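Putative ribose 5-phosphate isomerase (Leishmania infantum, PDB 6FXW) probably interconverts ribose 5-phosphate and ribulose 5-phosphate in the pentose phosphate pathway, as a type B isomerase of the LacAB/RpiB family. Local coordinates at residues A[6-20]-A[33-47]. Sequence-based numbering, arbitrary orientation. Where two conformers were deposited one is given.
Sequences KRVALGCDHAAYATH and ASKVMYMGPSSDTSV. With SO4 (sulfate ion), chain B.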
ATOM      1  N   LYS A   6      -9.005  25.304   5.452  1.00 21.44           N
ATOM      2  CA  LYS A   6     -10.168  24.915   4.681  1.00 22.11           C
ATOM      3  C   LYS A   6     -11.322  24.467   5.548  1.00 15.73           C
ATOM      4  O   LYS A   6     -11.133  23.963   6.665  1.00 16.76           O
ATOM      5  CB  LYS A   6      -9.790  23.614   3.908  1.00 27.52           C
ATOM      6  CG  LYS A   6      -8.636  23.648   2.898  1.00 39.08           C
ATOM      7  CD  LYS A   6      -8.925  24.644   1.796  1.00 45.29           C
ATOM      8  CE  LYS A   6      -8.471  24.181   0.412  1.00 56.08           C
ATOM      9  NZ  LYS A   6      -7.200  23.388   0.424  1.00 58.79           N
ATOM     10  N   ARG A   7     -12.527  24.640   5.020  1.00 14.30           N
ATOM     11  CA  ARG A   7     -13.766  24.143   5.639  1.00 12.99           C
ATOM     12  C   ARG A   7     -14.012  22.742   5.084  1.00 13.62           C
ATOM     13  O   ARG A   7     -14.130  22.625   3.871  1.00 13.16           O
ATOM     14  CB  ARG A   7     -14.967  24.989   5.351  1.00 13.90           C
ATOM     15  CG  ARG A   7     -14.892  26.274   6.144  1.00 16.35           C
ATOM     16  CD  ARG A   7     -16.079  27.182   5.773  1.00 15.81           C
ATOM     17  NE  ARG A   7     -17.394  26.645   5.987  1.00 15.31           N
ATOM     18  CZ  ARG A   7     -18.048  26.693   7.186  1.00 15.85           C
ATOM     19  NH1 ARG A   7     -17.487  27.241   8.275  1.00 16.30           N
ATOM     20  NH2 ARG A   7     -19.279  26.249   7.315  1.00 20.50           N
ATOM     21  N   VAL A   8     -14.021  21.754   5.967  1.00 12.27           N
ATOM     22  CA  VAL A   8     -13.989  20.319   5.559  1.00 12.25           C
ATOM     23  C   VAL A   8     -15.326  19.684   5.914  1.00 12.50           C
ATOM     24  O   VAL A   8     -15.761  19.681   7.104  1.00 14.50           O
ATOM     25  CB  VAL A   8     -12.826  19.603   6.243  1.00 12.84           C
ATOM     26  CG1 VAL A   8     -12.901  18.100   5.848  1.00 14.02           C
ATOM     27  CG2 VAL A   8     -11.479  20.256   5.915  1.00 12.47           C
ATOM     28  N   ALA A   9     -15.964  19.047   4.957  1.00 12.20           N
ATOM     29  CA  ALA A   9     -17.086  18.179   5.189  1.00 12.31           C
ATOM     30  C   ALA A   9     -16.611  16.709   5.174  1.00 13.84           C
ATOM     31  O   ALA A   9     -16.047  16.276   4.179  1.00 13.30           O
ATOM     32  CB  ALA A   9     -18.148  18.381   4.110  1.00 12.91           C
ATOM     33  N   LEU A  10     -16.907  16.018   6.242  1.00 12.69           N
ATOM     34  CA  LEU A  10     -16.491  14.615   6.422  1.00 12.79           C
ATOM     35  C   LEU A  10     -17.736  13.767   6.360  1.00 12.24           C
ATOM     36  O   LEU A  10     -18.640  13.926   7.216  1.00 12.46           O
ATOM     37  CB  LEU A  10     -15.798  14.401   7.773  1.00 13.59           C
ATOM     38  CG  LEU A  10     -15.561  12.955   8.167  1.00 16.04           C
ATOM     39  CD1 LEU A  10     -14.492  12.351   7.275  1.00 17.66           C
ATOM     40  CD2 LEU A  10     -15.096  12.796   9.626  1.00 19.84           C
ATOM     41  N   GLY A  11     -17.818  12.834   5.434  1.00 11.10           N
ATOM     42  CA  GLY A  11     -18.945  11.891   5.348  1.00 12.63           C
ATOM     43  C   GLY A  11     -18.453  10.469   5.381  1.00 14.06           C
ATOM     44  O   GLY A  11     -17.331  10.167   4.947  1.00 13.15           O
ATOM     45  N   CYS A  12     -19.264   9.576   5.843  1.00 11.99           N
ATOM     46  CA  CYS A  12     -18.858   8.201   5.829  0.50 12.16           C
ATOM     47  C   CYS A  12     -20.096   7.347   5.912  1.00 13.33           C
ATOM     48  O   CYS A  12     -21.209   7.837   6.110  1.00 15.27           O
ATOM     49  CB  CYS A  12     -17.881   7.885   6.978  0.50 10.60           C
ATOM     50  SG  CYS A  12     -18.709   8.094   8.595  0.50 10.82           S
ATOM     51  N   ASP A  13     -19.876   6.047   5.674  1.00 12.61           N
ATOM     52  CA  ASP A  13     -20.915   5.041   5.930  1.00 12.26           C
ATOM     53  C   ASP A  13     -20.624   4.387   7.287  1.00 12.29           C
ATOM     54  O   ASP A  13     -19.761   4.856   8.051  1.00 12.68           O
ATOM     55  CB  ASP A  13     -21.120   4.092   4.762  1.00 10.62           C
ATOM     56  CG  ASP A  13     -19.958   3.104   4.533  1.00 12.01           C
ATOM     57  OD1 ASP A  13     -19.000   3.105   5.322  1.00 11.80           O
ATOM     58  OD2 ASP A  13     -20.105   2.271   3.643  1.00 12.83           O
ATOM     59  N   HIS A  14     -21.256   3.285   7.558  1.00 12.40           N
ATOM     60  CA  HIS A  14     -21.158   2.659   8.865  1.00 13.26           C
ATOM     61  C   HIS A  14     -19.775   2.020   9.042  1.00 12.84           C
ATOM     62  O   HIS A  14     -19.372   1.724  10.154  1.00 13.98           O
ATOM     63  CB  HIS A  14     -22.186   1.566   9.015  1.00 13.42           C
ATOM     64  CG  HIS A  14     -22.220   0.652   7.887  1.00 13.22           C
ATOM     65  ND1 HIS A  14     -22.825   0.971   6.686  1.00 14.19           N
ATOM     66  CD2 HIS A  14     -21.576  -0.534   7.717  1.00 16.36           C
ATOM     67  CE1 HIS A  14     -22.541   0.003   5.823  1.00 17.13           C
ATOM     68  NE2 HIS A  14     -21.825  -0.945   6.444  1.00 18.11           N
ATOM     69  N   ALA A  15     -19.054   1.798   7.952  1.00 12.82           N
ATOM     70  CA  ALA A  15     -17.720   1.165   8.133  1.00 13.69           C
ATOM     71  C   ALA A  15     -16.830   2.041   9.027  1.00 14.87           C
ATOM     72  O   ALA A  15     -15.952   1.525   9.775  1.00 13.94           O
ATOM     73  CB  ALA A  15     -17.068   0.970   6.832  1.00 13.65           C
ATOM     74  N   ALA A  16     -17.022   3.365   8.991  1.00 12.09           N
ATOM     75  CA  ALA A  16     -16.222   4.295   9.714  1.00 13.69           C
ATOM     76  C   ALA A  16     -16.907   4.815  10.966  1.00 15.64           C
ATOM     77  O   ALA A  16     -16.414   5.719  11.620  1.00 16.97           O
ATOM     78  CB  ALA A  16     -15.799   5.456   8.843  1.00 16.62           C
ATOM     79  N   TYR A  17     -17.995   4.197  11.332  1.00 16.88           N
ATOM     80  CA  TYR A  17     -18.759   4.768  12.481  1.00 19.44           C
ATOM     81  C   TYR A  17     -17.954   4.665  13.753  1.00 20.68           C
ATOM     82  O   TYR A  17     -17.859   5.643  14.488  1.00 21.98           O
ATOM     83  CB  TYR A  17     -20.126   4.137  12.595  1.00 21.13           C
ATOM     84  CG  TYR A  17     -20.926   4.707  13.709  1.00 21.22           C
ATOM     85  CD1 TYR A  17     -21.424   5.975  13.608  1.00 21.90           C
ATOM     86  CD2 TYR A  17     -21.245   3.936  14.779  1.00 23.35           C
ATOM     87  CE1 TYR A  17     -22.190   6.535  14.625  1.00 20.63           C
ATOM     88  CE2 TYR A  17     -21.971   4.467  15.846  1.00 25.27           C
ATOM     89  CZ  TYR A  17     -22.454   5.760  15.724  1.00 23.13           C
ATOM     90  OH  TYR A  17     -23.265   6.355  16.713  1.00 25.64           O
ATOM     91  N   ALA A  18     -17.306   3.542  13.989  1.00 20.47           N
ATOM     92  CA  ALA A  18     -16.487   3.383  15.161  1.00 24.70           C
ATOM     93  C   ALA A  18     -15.350   4.372  15.278  1.00 27.43           C
ATOM     94  O   ALA A  18     -15.011   4.771  16.388  1.00 30.96           O
ATOM     95  CB  ALA A  18     -15.990   1.960  15.237  1.00 27.54           C
ATOM     96  N   THR A  19     -14.784   4.814  14.162  1.00 21.53           N
ATOM     97  CA  THR A  19     -13.580   5.643  14.122  1.00 19.60           C
ATOM     98  C   THR A  19     -13.847   7.056  13.702  1.00 17.42           C
ATOM     99  O   THR A  19     -12.937   7.841  13.591  1.00 17.54           O
ATOM    100  CB  THR A  19     -12.510   5.072  13.157  1.00 22.46           C
ATOM    101  OG1 THR A  19     -13.140   4.774  11.934  1.00 18.90           O
ATOM    102  CG2 THR A  19     -11.854   3.784  13.746  1.00 26.61           C
ATOM    103  N   HIS A  20     -15.122   7.460  13.475  1.00 17.28           N
ATOM    104  CA  HIS A  20     -15.319   8.736  12.820  1.00 15.59           C
ATOM    105  C   HIS A  20     -14.823   9.889  13.713  1.00 14.41           C
ATOM    106  O   HIS A  20     -14.342  10.930  13.226  1.00 14.97           O
ATOM    107  CB  HIS A  20     -16.798   8.998  12.345  1.00 16.57           C
ATOM    108  CG  HIS A  20     -17.773   9.360  13.457  1.00 18.22           C
ATOM    109  ND1 HIS A  20     -18.452   8.416  14.168  1.00 22.41           N
ATOM    110  CD2 HIS A  20     -18.289  10.547  13.827  1.00 20.70           C
ATOM    111  CE1 HIS A  20     -19.308   9.005  14.991  1.00 21.91           C
ATOM    112  NE2 HIS A  20     -19.230  10.312  14.801  1.00 23.52           N
ATOM    113  N   ALA A  33      -7.606  22.946   8.881  1.00 17.69           N
ATOM    114  CA  ALA A  33      -9.035  23.074   8.795  1.00 16.91           C
ATOM    115  C   ALA A  33      -9.564  24.195   9.654  1.00 17.79           C
ATOM    116  O   ALA A  33      -9.245  24.234  10.837  1.00 23.74           O
ATOM    117  CB  ALA A  33      -9.684  21.789   9.251  1.00 18.54           C
ATOM    118  N   SER A  34     -10.369  25.055   9.084  1.00 18.30           N
ATOM    119  CA  SER A  34     -11.048  26.074   9.928  1.00 17.26           C
ATOM    120  C   SER A  34     -12.328  25.595  10.499  1.00 22.46           C
ATOM    121  O   SER A  34     -12.852  26.244  11.415  1.00 23.54           O
ATOM    122  CB  SER A  34     -11.359  27.279   9.052  1.00 17.84           C
ATOM    123  OG  SER A  34     -12.114  26.987   7.911  1.00 18.58           O
ATOM    124  N   LYS A  35     -12.913  24.549   9.932  1.00 17.05           N
ATOM    125  CA  LYS A  35     -14.121  23.950  10.430  1.00 17.59           C
ATOM    126  C   LYS A  35     -14.178  22.520   9.902  1.00 16.75           C
ATOM    127  O   LYS A  35     -13.724  22.303   8.780  1.00 16.44           O
ATOM    128  CB  LYS A  35     -15.315  24.668   9.833  1.00 20.13           C
ATOM    129  CG  LYS A  35     -16.665  24.091  10.152  1.00 22.67           C
ATOM    130  CD  LYS A  35     -17.141  24.482  11.456  1.00 25.01           C
ATOM    131  CE  LYS A  35     -18.639  24.097  11.563  1.00 25.02           C
ATOM    132  NZ  LYS A  35     -19.095  24.606  12.893  1.00 28.14           N
ATOM    133  N   VAL A  36     -14.666  21.577  10.687  1.00 14.69           N
ATOM    134  CA  VAL A  36     -14.916  20.212  10.265  1.00 15.76           C
ATOM    135  C   VAL A  36     -16.356  19.918  10.574  1.00 17.27           C
ATOM    136  O   VAL A  36     -16.797  20.041  11.744  1.00 18.89           O
ATOM    137  CB  VAL A  36     -13.985  19.175  10.912  1.00 20.12           C
ATOM    138  CG1 VAL A  36     -14.120  17.870  10.162  1.00 23.48           C
ATOM    139  CG2 VAL A  36     -12.565  19.688  10.922  1.00 24.82           C
ATOM    140  N   MET A  37     -17.129  19.493   9.573  1.00 15.82           N
ATOM    141  CA  MET A  37     -18.547  19.174   9.708  1.00 17.39           C
ATOM    142  C   MET A  37     -18.762  17.697   9.428  1.00 18.36           C
ATOM    143  O   MET A  37     -18.409  17.223   8.334  1.00 18.48           O
ATOM    144  CB  MET A  37     -19.367  19.982   8.669  1.00 19.92           C
ATOM    145  CG  MET A  37     -19.410  21.461   8.946  1.00 24.47           C
ATOM    146  SD  MET A  37     -19.692  22.488   7.470  1.00 26.59           S
ATOM    147  CE  MET A  37     -18.146  22.343   6.631  1.00 24.59           C
ATOM    148  N   TYR A  38     -19.377  16.938  10.334  1.00 15.70           N
ATOM    149  CA  TYR A  38     -19.630  15.536  10.172  1.00 15.87           C
ATOM    150  C   TYR A  38     -20.939  15.247   9.572  1.00 17.43           C
ATOM    151  O   TYR A  38     -21.973  15.718  10.153  1.00 18.68           O
ATOM    152  CB  TYR A  38     -19.498  14.818  11.524  1.00 14.14           C
ATOM    153  CG  TYR A  38     -19.780  13.355  11.441  1.00 14.97           C
ATOM    154  CD1 TYR A  38     -18.962  12.503  10.711  1.00 15.27           C
ATOM    155  CD2 TYR A  38     -20.905  12.758  12.068  1.00 15.07           C
ATOM    156  CE1 TYR A  38     -19.210  11.201  10.573  1.00 14.54           C
ATOM    157  CE2 TYR A  38     -21.148  11.436  11.975  1.00 14.56           C
ATOM    158  CZ  TYR A  38     -20.269  10.575  11.240  1.00 15.05           C
ATOM    159  OH  TYR A  38     -20.565   9.282  11.155  1.00 16.09           O
ATOM    160  N   MET A  39     -20.979  14.592   8.445  1.00 17.52           N
ATOM    161  CA  MET A  39     -22.192  14.256   7.799  1.00 20.90           C
ATOM    162  C   MET A  39     -22.382  12.912   7.476  1.00 24.12           C
ATOM    163  O   MET A  39     -23.062  12.676   6.519  1.00 38.65           O
ATOM    164  CB  MET A  39     -22.397  15.066   6.475  1.00 26.04           C
ATOM    165  CG  MET A  39     -21.543  16.274   6.332  1.00 28.13           C
ATOM    166  SD  MET A  39     -21.863  17.081   4.789  1.00 24.25           S
ATOM    167  CE  MET A  39     -21.720  18.692   5.470  1.00 27.02           C
ATOM    168  N   GLY A  40     -21.833  12.010   8.247  1.00 27.40           N
ATOM    169  CA  GLY A  40     -22.145  10.607   8.235  1.00 28.25           C
ATOM    170  C   GLY A  40     -23.140  10.261   9.253  1.00 26.06           C
ATOM    171  O   GLY A  40     -23.733  11.180   9.860  1.00 25.32           O
ATOM    172  N   PRO A  41     -23.372   8.946   9.487  1.00 20.16           N
ATOM    173  CA  PRO A  41     -24.330   8.485  10.395  1.00 22.90           C
ATOM    174  C   PRO A  41     -24.021   8.810  11.859  1.00 26.87           C
ATOM    175  O   PRO A  41     -22.868   8.763  12.292  1.00 20.97           O
ATOM    176  CB  PRO A  41     -24.368   6.980  10.204  1.00 24.67           C
ATOM    177  CG  PRO A  41     -23.051   6.573   9.582  1.00 22.09           C
ATOM    178  CD  PRO A  41     -22.605   7.792   8.885  1.00 22.52           C
ATOM    179  N   SER A  42     -25.076   9.180  12.594  1.00 22.82           N
ATOM    180  CA  SER A  42     -24.933   9.488  14.020  1.00 25.87           C
ATOM    181  C   SER A  42     -25.645   8.425  14.812  1.00 25.96           C
ATOM    182  O   SER A  42     -26.134   8.664  15.851  1.00 24.84           O
ATOM    183  CB  SER A  42     -25.440  10.913  14.343  1.00 32.51           C
ATOM    184  OG  SER A  42     -24.430  11.861  13.956  1.00 35.13           O
ATOM    185  N   SER A  43     -25.700   7.243  14.236  1.00 22.37           N
ATOM    186  CA  SER A  43     -26.224   6.073  14.941  0.50 25.27           C
ATOM    187  C   SER A  43     -25.494   4.878  14.437  1.00 25.36           C
ATOM    188  O   SER A  43     -24.911   4.935  13.340  1.00 24.85           O
ATOM    189  CB  SER A  43     -27.698   5.842  14.654  0.50 26.28           C
ATOM    190  OG  SER A  43     -27.972   4.497  14.998  0.50 28.97           O
ATOM    191  N   ASP A  44     -25.567   3.777  15.222  1.00 24.56           N
ATOM    192  CA  ASP A  44     -24.954   2.517  14.870  1.00 24.13           C
ATOM    193  C   ASP A  44     -25.736   1.645  13.923  1.00 26.02           C
ATOM    194  O   ASP A  44     -25.890   0.415  14.130  1.00 23.11           O
ATOM    195  CB  ASP A  44     -24.611   1.775  16.157  1.00 23.84           C
ATOM    196  CG  ASP A  44     -23.590   0.660  15.951  1.00 31.32           C
ATOM    197  OD1 ASP A  44     -22.865   0.645  14.926  1.00 31.47           O
ATOM    198  OD2 ASP A  44     -23.539  -0.199  16.849  1.00 31.13           O
ATOM    199  N   THR A  45     -26.176   2.230  12.794  1.00 24.88           N
ATOM    200  CA  THR A  45     -27.065   1.548  11.835  1.00 23.34           C
ATOM    201  C   THR A  45     -26.279   1.258  10.510  1.00 25.34           C
ATOM    202  O   THR A  45     -25.290   1.899  10.207  1.00 22.26           O
ATOM    203  CB  THR A  45     -28.327   2.444  11.614  1.00 24.95           C
ATOM    204  OG1 THR A  45     -27.916   3.792  11.254  1.00 26.38           O
ATOM    205  CG2 THR A  45     -29.219   2.538  12.907  1.00 25.30           C
ATOM    206  N   SER A  46     -26.718   0.283   9.756  1.00 24.20           N
ATOM    207  CA  SER A  46     -26.159   0.080   8.408  1.00 24.38           C
ATOM    208  C   SER A  46     -26.740   1.152   7.512  1.00 18.99           C
ATOM    209  O   SER A  46     -27.934   1.366   7.490  1.00 20.91           O
ATOM    210  CB  SER A  46     -26.617  -1.287   7.922  1.00 29.72           C
ATOM    211  OG  SER A  46     -25.940  -1.562   6.756  1.00 34.17           O
ATOM    212  N   VAL A  47     -25.879   1.757   6.638  1.00 13.57           N
ATOM    213  CA  VAL A  47     -26.322   2.735   5.755  1.00 13.59           C
ATOM    214  C   VAL A  47     -25.648   2.567   4.375  1.00 12.66           C
ATOM    215  O   VAL A  47     -24.780   1.692   4.261  1.00 13.00           O
ATOM    216  CB  VAL A  47     -26.119   4.134   6.329  1.00 13.70           C
ATOM    217  CG1 VAL A  47     -26.821   4.361   7.673  1.00 15.45           C
ATOM    218  CG2 VAL A  47     -24.633   4.402   6.577  1.00 14.25           C
TER
HETATM  219  S   SO4 B 201     -20.869  -4.145   4.593  1.00 24.92           S
HETATM  220  O1  SO4 B 201     -21.025  -5.586   5.037  1.00 28.21           O
HETATM  221  O2  SO4 B 201     -20.513  -3.317   5.745  1.00 24.06           O
HETATM  222  O3  SO4 B 201     -19.709  -4.245   3.554  1.00 27.23           O
HETATM  223  O4  SO4 B 201     -22.142  -3.771   4.044  1.00 29.24           O
HETATM  224  O   HOH W   1     -22.522   1.650   2.549  1.00 11.56           O
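Tyr38 is sandwiched: the imidazole of His20 lies on one face of its phenol ring as an offset stack, centroids 4.1 Å apart and planes at 16°, while the backbone N of Gly40 sits over the centre of the opposite face. His20 ND1 donates to Tyr17 O (2.9 Å) in the ring plane, limiting rotation of the imidazole, and Tyr38 OH donates to Pro41 O (2.6 Å), which fixes the far end of the phenol. Cys12 SG, small and polarisable, fits against the ring edge in the conformer given. This cluster gathers at the C-terminal ends of strands 6-12 and 35-38, parallel neighbours in a beta-alpha-beta unit whose helix 20-29 starts with His20 and receives Leu10, Val36 and Tyr38. Backbone bonds join the strands, from Val8 N to Lys35 O (2.9 Å) through to Met39 N and Leu10 O (2.7 Å); a beta bulge shifts the register between Lys6 and Arg7. Tyr17, CG anti to its N (chi1 -179°), thereby reaches loop 41-44, its broad face taking Ser43 O and its edge Pro41 O. His14 NE2 donates to a sulfate, probably from the crystallisation liquor; Arg116 and, from the second subunit, Arg140 and Arg144 also bind it, consistent with a phosphate site.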